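Acyl-[acyl-carrier-protein]--UDP-N-acetylglucosamine O-acyltransferase (Acinetobacter baumannii, PDB 4E6U) probably catalyses the transfer of an acyl chain from acyl carrier protein to UDP-N-acetylglucosamine, an early step of lipopolysaccharide (lipid A) synthesis. Local coordinates at residues I130-A144 with V147-I161. Sequence-based numbering, arbitrary orientation. Where two conformers were deposited one is given.
With EDO (1,2-ethanediol), chain L; EDO (1,2-ethanediol), chain J.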
loop_
_atom_site.group_PDB
_atom_site.type_symbol
_atom_site.label_atom_id
_atom_site.label_comp_id
_atom_site.label_asym_id
_atom_site.label_seq_id
_atom_site.Cartn_x
_atom_site.Cartn_y
_atom_site.Cartn_z
ATOM N N ILE A 130 -10.228 -17.802 3.174
ATOM C CA ILE A 130 -10.069 -18.740 4.274
ATOM C C ILE A 130 -8.590 -18.787 4.562
ATOM O O ILE A 130 -7.797 -19.108 3.685
ATOM C CB ILE A 130 -10.613 -20.162 3.949
ATOM C CG1 ILE A 130 -12.096 -20.097 3.594
ATOM C CG2 ILE A 130 -10.345 -21.114 5.137
ATOM C CD1 ILE A 130 -12.684 -21.454 3.157
ATOM N N VAL A 131 -8.208 -18.412 5.772
ATOM C CA VAL A 131 -6.823 -18.349 6.174
ATOM C C VAL A 131 -6.664 -19.249 7.373
ATOM O O VAL A 131 -7.485 -19.184 8.285
ATOM C CB VAL A 131 -6.443 -16.895 6.602
ATOM C CG1 VAL A 131 -5.052 -16.811 7.229
ATOM C CG2 VAL A 131 -6.582 -15.906 5.427
ATOM N N GLY A 132 -5.616 -20.060 7.376
ATOM C CA GLY A 132 -5.359 -21.008 8.460
ATOM C C GLY A 132 -4.650 -20.386 9.650
ATOM O O GLY A 132 -5.015 -19.282 10.102
ATOM N N ASP A 133 -3.638 -21.081 10.162
ATOM C CA ASP A 133 -2.977 -20.719 11.410
ATOM C C ASP A 133 -1.513 -20.404 11.192
ATOM O O ASP A 133 -0.894 -20.916 10.247
ATOM C CB ASP A 133 -3.017 -21.906 12.386
ATOM C CG ASP A 133 -4.414 -22.339 12.735
ATOM O OD1 ASP A 133 -5.387 -21.566 12.618
ATOM O OD2 ASP A 133 -4.554 -23.519 13.161
ATOM N N HIS A 134 -0.924 -19.598 12.081
ATOM C CA HIS A 134 0.526 -19.364 12.121
ATOM C C HIS A 134 1.093 -18.707 10.868
ATOM O O HIS A 134 2.265 -18.907 10.519
ATOM C CB HIS A 134 1.318 -20.663 12.449
ATOM C CG HIS A 134 0.965 -21.268 13.773
ATOM N ND1 HIS A 134 1.433 -20.767 14.970
ATOM C CD2 HIS A 134 0.200 -22.341 14.086
ATOM C CE1 HIS A 134 0.956 -21.499 15.964
ATOM N NE2 HIS A 134 0.208 -22.459 15.454
ATOM N N ASN A 135 0.274 -17.898 10.208
ATOM C CA ASN A 135 0.720 -17.192 9.020
ATOM C C ASN A 135 1.224 -15.796 9.342
ATOM O O ASN A 135 0.845 -15.224 10.368
ATOM C CB ASN A 135 -0.420 -17.096 8.028
ATOM C CG ASN A 135 -0.946 -18.458 7.632
ATOM O OD1 ASN A 135 -0.214 -19.252 7.023
ATOM N ND2 ASN A 135 -2.195 -18.742 7.960
ATOM N N ILE A 136 2.055 -15.256 8.467
ATOM C CA ILE A 136 2.564 -13.892 8.621
ATOM C C ILE A 136 2.317 -13.173 7.321
ATOM O O ILE A 136 2.791 -13.601 6.265
ATOM C CB ILE A 136 4.070 -13.855 8.937
ATOM C CG1 ILE A 136 4.369 -14.546 10.273
ATOM C CG2 ILE A 136 4.579 -12.391 8.903
ATOM C CD1 ILE A 136 5.855 -14.739 10.562
ATOM N N PHE A 137 1.569 -12.076 7.388
ATOM C CA PHE A 137 1.350 -11.183 6.253
ATOM C C PHE A 137 2.102 -9.905 6.553
ATOM O O PHE A 137 1.767 -9.200 7.511
ATOM C CB PHE A 137 -0.132 -10.881 6.086
ATOM C CG PHE A 137 -0.987 -12.101 5.922
ATOM C CD1 PHE A 137 -1.275 -12.594 4.651
ATOM C CD2 PHE A 137 -1.467 -12.777 7.034
ATOM C CE1 PHE A 137 -2.059 -13.717 4.495
ATOM C CE2 PHE A 137 -2.261 -13.889 6.897
ATOM C CZ PHE A 137 -2.561 -14.371 5.617
ATOM N N ALA A 138 3.131 -9.616 5.774
ATOM C CA ALA A 138 3.902 -8.397 5.969
ATOM C C ALA A 138 3.128 -7.172 5.502
ATOM O O ALA A 138 2.012 -7.266 4.994
ATOM C CB ALA A 138 5.258 -8.495 5.284
ATOM N N ASN A 139 3.707 -6.007 5.713
ATOM C CA ASN A 139 2.980 -4.775 5.464
ATOM C C ASN A 139 2.401 -4.680 4.071
ATOM O O ASN A 139 3.044 -5.094 3.104
ATOM C CB ASN A 139 3.911 -3.569 5.666
ATOM C CG ASN A 139 4.170 -3.284 7.110
ATOM O OD1 ASN A 139 4.489 -4.180 7.866
ATOM N ND2 ASN A 139 4.038 -2.007 7.509
ATOM N N ASN A 140 1.217 -4.099 3.954
ATOM C CA ASN A 140 0.630 -3.761 2.646
ATOM C C ASN A 140 0.281 -4.965 1.755
ATOM O O ASN A 140 0.169 -4.827 0.533
ATOM C CB ASN A 140 1.532 -2.783 1.861
ATOM C CG ASN A 140 1.729 -1.447 2.561
ATOM O OD1 ASN A 140 0.833 -0.932 3.211
ATOM N ND2 ASN A 140 2.906 -0.880 2.418
ATOM N N VAL A 141 0.110 -6.127 2.369
ATOM C CA VAL A 141 -0.290 -7.317 1.603
ATOM C C VAL A 141 -1.777 -7.246 1.262
ATOM O O VAL A 141 -2.605 -6.938 2.135
ATOM C CB VAL A 141 0.078 -8.593 2.359
ATOM C CG1 VAL A 141 -0.656 -9.805 1.765
ATOM C CG2 VAL A 141 1.573 -8.802 2.311
ATOM N N GLY A 142 -2.111 -7.491 0.008
ATOM C CA GLY A 142 -3.498 -7.520 -0.429
ATOM C C GLY A 142 -3.895 -8.918 -0.823
ATOM O O GLY A 142 -3.341 -9.471 -1.774
ATOM N N VAL A 143 -4.840 -9.490 -0.105
ATOM C CA VAL A 143 -5.342 -10.824 -0.417
ATOM C C VAL A 143 -6.739 -10.644 -0.996
ATOM O O VAL A 143 -7.663 -10.204 -0.308
ATOM C CB VAL A 143 -5.372 -11.707 0.823
ATOM C CG1 VAL A 143 -5.743 -13.145 0.439
ATOM C CG2 VAL A 143 -4.036 -11.667 1.565
ATOM N N ALA A 144 -6.902 -10.973 -2.277
ATOM C CA ALA A 144 -8.163 -10.738 -2.966
ATOM C C ALA A 144 -9.203 -11.821 -2.653
ATOM O O ALA A 144 -8.970 -12.729 -1.857
ATOM C CB ALA A 144 -7.925 -10.591 -4.480
ATOM N N VAL A 147 -9.580 -16.255 -1.712
ATOM C CA VAL A 147 -8.261 -16.858 -1.600
ATOM C C VAL A 147 -8.190 -17.782 -0.392
ATOM O O VAL A 147 -8.704 -17.455 0.697
ATOM C CB VAL A 147 -7.143 -15.757 -1.519
ATOM C CG1 VAL A 147 -5.787 -16.334 -1.121
ATOM C CG2 VAL A 147 -7.030 -15.033 -2.843
ATOM N N HIS A 148 -7.565 -18.944 -0.559
ATOM C CA HIS A 148 -7.372 -19.864 0.549
ATOM C C HIS A 148 -5.894 -19.949 0.883
ATOM O O HIS A 148 -5.079 -20.272 0.017
ATOM C CB HIS A 148 -7.950 -21.258 0.223
ATOM C CG HIS A 148 -9.434 -21.269 0.001
ATOM N ND1 HIS A 148 -10.118 -22.407 -0.383
ATOM C CD2 HIS A 148 -10.371 -20.293 0.108
ATOM C CE1 HIS A 148 -11.402 -22.124 -0.517
ATOM N NE2 HIS A 148 -11.584 -20.848 -0.221
ATOM N N ILE A 149 -5.554 -19.633 2.131
ATOM C CA ILE A 149 -4.191 -19.679 2.654
ATOM C C ILE A 149 -4.151 -20.757 3.735
ATOM O O ILE A 149 -5.033 -20.821 4.606
ATOM C CB ILE A 149 -3.754 -18.308 3.241
ATOM C CG1 ILE A 149 -4.153 -17.124 2.332
ATOM C CG2 ILE A 149 -2.279 -18.327 3.620
ATOM C CD1 ILE A 149 -3.093 -16.678 1.332
ATOM N N GLY A 150 -3.122 -21.600 3.671
ATOM C CA GLY A 150 -2.952 -22.692 4.628
ATOM C C GLY A 150 -2.351 -22.226 5.940
ATOM O O GLY A 150 -2.796 -21.214 6.498
ATOM N N ASP A 151 -1.370 -22.966 6.442
ATOM C CA ASP A 151 -0.708 -22.686 7.715
ATOM C C ASP A 151 0.762 -22.402 7.509
ATOM O O ASP A 151 1.382 -22.916 6.560
ATOM C CB ASP A 151 -0.797 -23.896 8.663
ATOM C CG ASP A 151 -2.214 -24.395 8.866
ATOM O OD1 ASP A 151 -3.168 -23.616 8.954
ATOM O OD2 ASP A 151 -2.398 -25.638 8.938
ATOM N N HIS A 152 1.351 -21.608 8.395
ATOM C CA HIS A 152 2.801 -21.378 8.371
ATOM C C HIS A 152 3.299 -20.764 7.069
ATOM O O HIS A 152 4.424 -21.015 6.637
ATOM C CB HIS A 152 3.547 -22.686 8.686
ATOM C CG HIS A 152 3.309 -23.174 10.071
ATOM N ND1 HIS A 152 3.928 -22.616 11.167
ATOM C CD2 HIS A 152 2.506 -24.154 10.546
ATOM C CE1 HIS A 152 3.521 -23.239 12.260
ATOM N NE2 HIS A 152 2.652 -24.166 11.911
ATOM N N VAL A 153 2.456 -19.945 6.449
ATOM C CA VAL A 153 2.797 -19.229 5.224
ATOM C C VAL A 153 3.384 -17.857 5.573
ATOM O O VAL A 153 2.963 -17.238 6.560
ATOM C CB VAL A 153 1.540 -19.033 4.356
ATOM C CG1 VAL A 153 1.847 -18.230 3.093
ATOM C CG2 VAL A 153 0.918 -20.406 4.008
ATOM N N ILE A 154 4.343 -17.388 4.787
ATOM C CA ILE A 154 4.860 -16.030 4.962
ATOM C C ILE A 154 4.647 -15.315 3.654
ATOM O O ILE A 154 5.076 -15.793 2.590
ATOM C CB ILE A 154 6.345 -16.004 5.346
ATOM C CG1 ILE A 154 6.557 -16.738 6.673
ATOM C CG2 ILE A 154 6.890 -14.551 5.396
ATOM C CD1 ILE A 154 8.006 -16.902 7.090
ATOM N N VAL A 155 3.966 -14.175 3.719
ATOM C CA VAL A 155 3.741 -13.349 2.540
ATOM C C VAL A 155 4.514 -12.048 2.694
ATOM O O VAL A 155 4.241 -11.247 3.591
ATOM C CB VAL A 155 2.255 -13.060 2.293
ATOM C CG1 VAL A 155 2.067 -12.315 0.959
ATOM C CG2 VAL A 155 1.426 -14.363 2.332
ATOM N N GLY A 156 5.502 -11.840 1.833
ATOM C CA GLY A 156 6.354 -10.661 1.916
ATOM C C GLY A 156 5.615 -9.370 1.600
ATOM O O GLY A 156 4.584 -9.355 0.936
ATOM N N GLY A 157 6.184 -8.275 2.079
ATOM C CA GLY A 157 5.507 -6.985 2.049
ATOM C C GLY A 157 5.164 -6.511 0.661
ATOM O O GLY A 157 5.911 -6.743 -0.303
ATOM N N ASN A 158 4.035 -5.834 0.560
ATOM C CA ASN A 158 3.594 -5.205 -0.666
ATOM C C ASN A 158 3.300 -6.211 -1.788
ATOM O O ASN A 158 3.430 -5.907 -2.982
ATOM C CB ASN A 158 4.593 -4.145 -1.135
ATOM C CG ASN A 158 3.959 -3.168 -2.069
ATOM O OD1 ASN A 158 2.749 -2.948 -2.014
ATOM N ND2 ASN A 158 4.761 -2.585 -2.956
ATOM N N SER A 159 2.943 -7.424 -1.390
ATOM C CA SER A 159 2.532 -8.441 -2.350
ATOM C C SER A 159 1.022 -8.443 -2.507
ATOM O O SER A 159 0.284 -7.981 -1.614
ATOM C CB SER A 159 3.013 -9.823 -1.932
ATOM O OG SER A 159 4.433 -9.875 -1.925
ATOM N N GLY A 160 0.567 -8.939 -3.653
ATOM C CA GLY A 160 -0.850 -9.109 -3.950
ATOM C C GLY A 160 -1.127 -10.530 -4.372
ATOM O O GLY A 160 -0.359 -11.127 -5.139
ATOM N N ILE A 161 -2.234 -11.072 -3.887
ATOM C CA ILE A 161 -2.666 -12.411 -4.256
ATOM C C ILE A 161 -4.007 -12.314 -4.958
ATOM O O ILE A 161 -4.984 -11.869 -4.381
ATOM C CB ILE A 161 -2.747 -13.321 -3.039
ATOM C CG1 ILE A 161 -1.402 -13.309 -2.301
ATOM C CG2 ILE A 161 -3.141 -14.757 -3.478
ATOM C CD1 ILE A 161 -1.423 -13.988 -0.967
HETATM C C1 EDO L . -7.054 -24.041 3.258
HETATM O O1 EDO L . -5.638 -24.128 3.033
HETATM C C2 EDO L . -7.388 -22.801 4.083
HETATM O O2 EDO L . -6.698 -22.839 5.344
HETATM C C1 EDO J . 7.872 -4.197 7.285
HETATM O O1 EDO J . 7.116 -5.399 7.061
HETATM C C2 EDO J . 7.698 -3.225 6.122
HETATM O O2 EDO J . 7.195 -3.925 4.976
HETATM O O HOH W 1 4.407 -18.046 9.069
HETATM O O HOH W 2 0.037 -3.846 -1.859
#
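At a corner of the coil, Asn135 reaches to the next coil with both ends of its amide: ND2 donates to Gly150 O at 2.9 Å, close to the amide plane, while OD1 takes the N-H of Val153 at 2.8 Å on an in-plane lone pair. With CG beside its own backbone N (chi1 -59°), the amide is carried toward the 147-161 coil, and its two bonds fix its rotation. Next to it, His134 and His152 project side by side with planes 5° apart but so offset that the rings barely overlap; instead His134 CB sits over one face of the His152 ring, 3.4 Å from CE1. The row of near-parallel rings continues to His116, which meets His134, and to Tyr170, which meets His152. Successive coils of a left-handed parallel beta-helix, the hexapeptide-repeat fold, meet here, their short strands pairing in parallel register on all three sides. Inside, Val155 splits its two methyls between neighbours in the 130-144 coil: CG2 lies 4.0 Å from Phe137 CD1, and Val155 CG1 3.8 Å from Val141 CG1. Val143 CG1 meets Val147 CG1 at 3.6 Å, the two valines crossing nearly at right angles. Asp151 OD1 accepts the Asp133 N-H on its anti side, somewhat out of the carboxylate plane, whereas Asp133 OD1 turns back to Ser115 N. On the outer surface Ile130 lays CD1 over a face of the His148 ring, 3.6 Å from NE2.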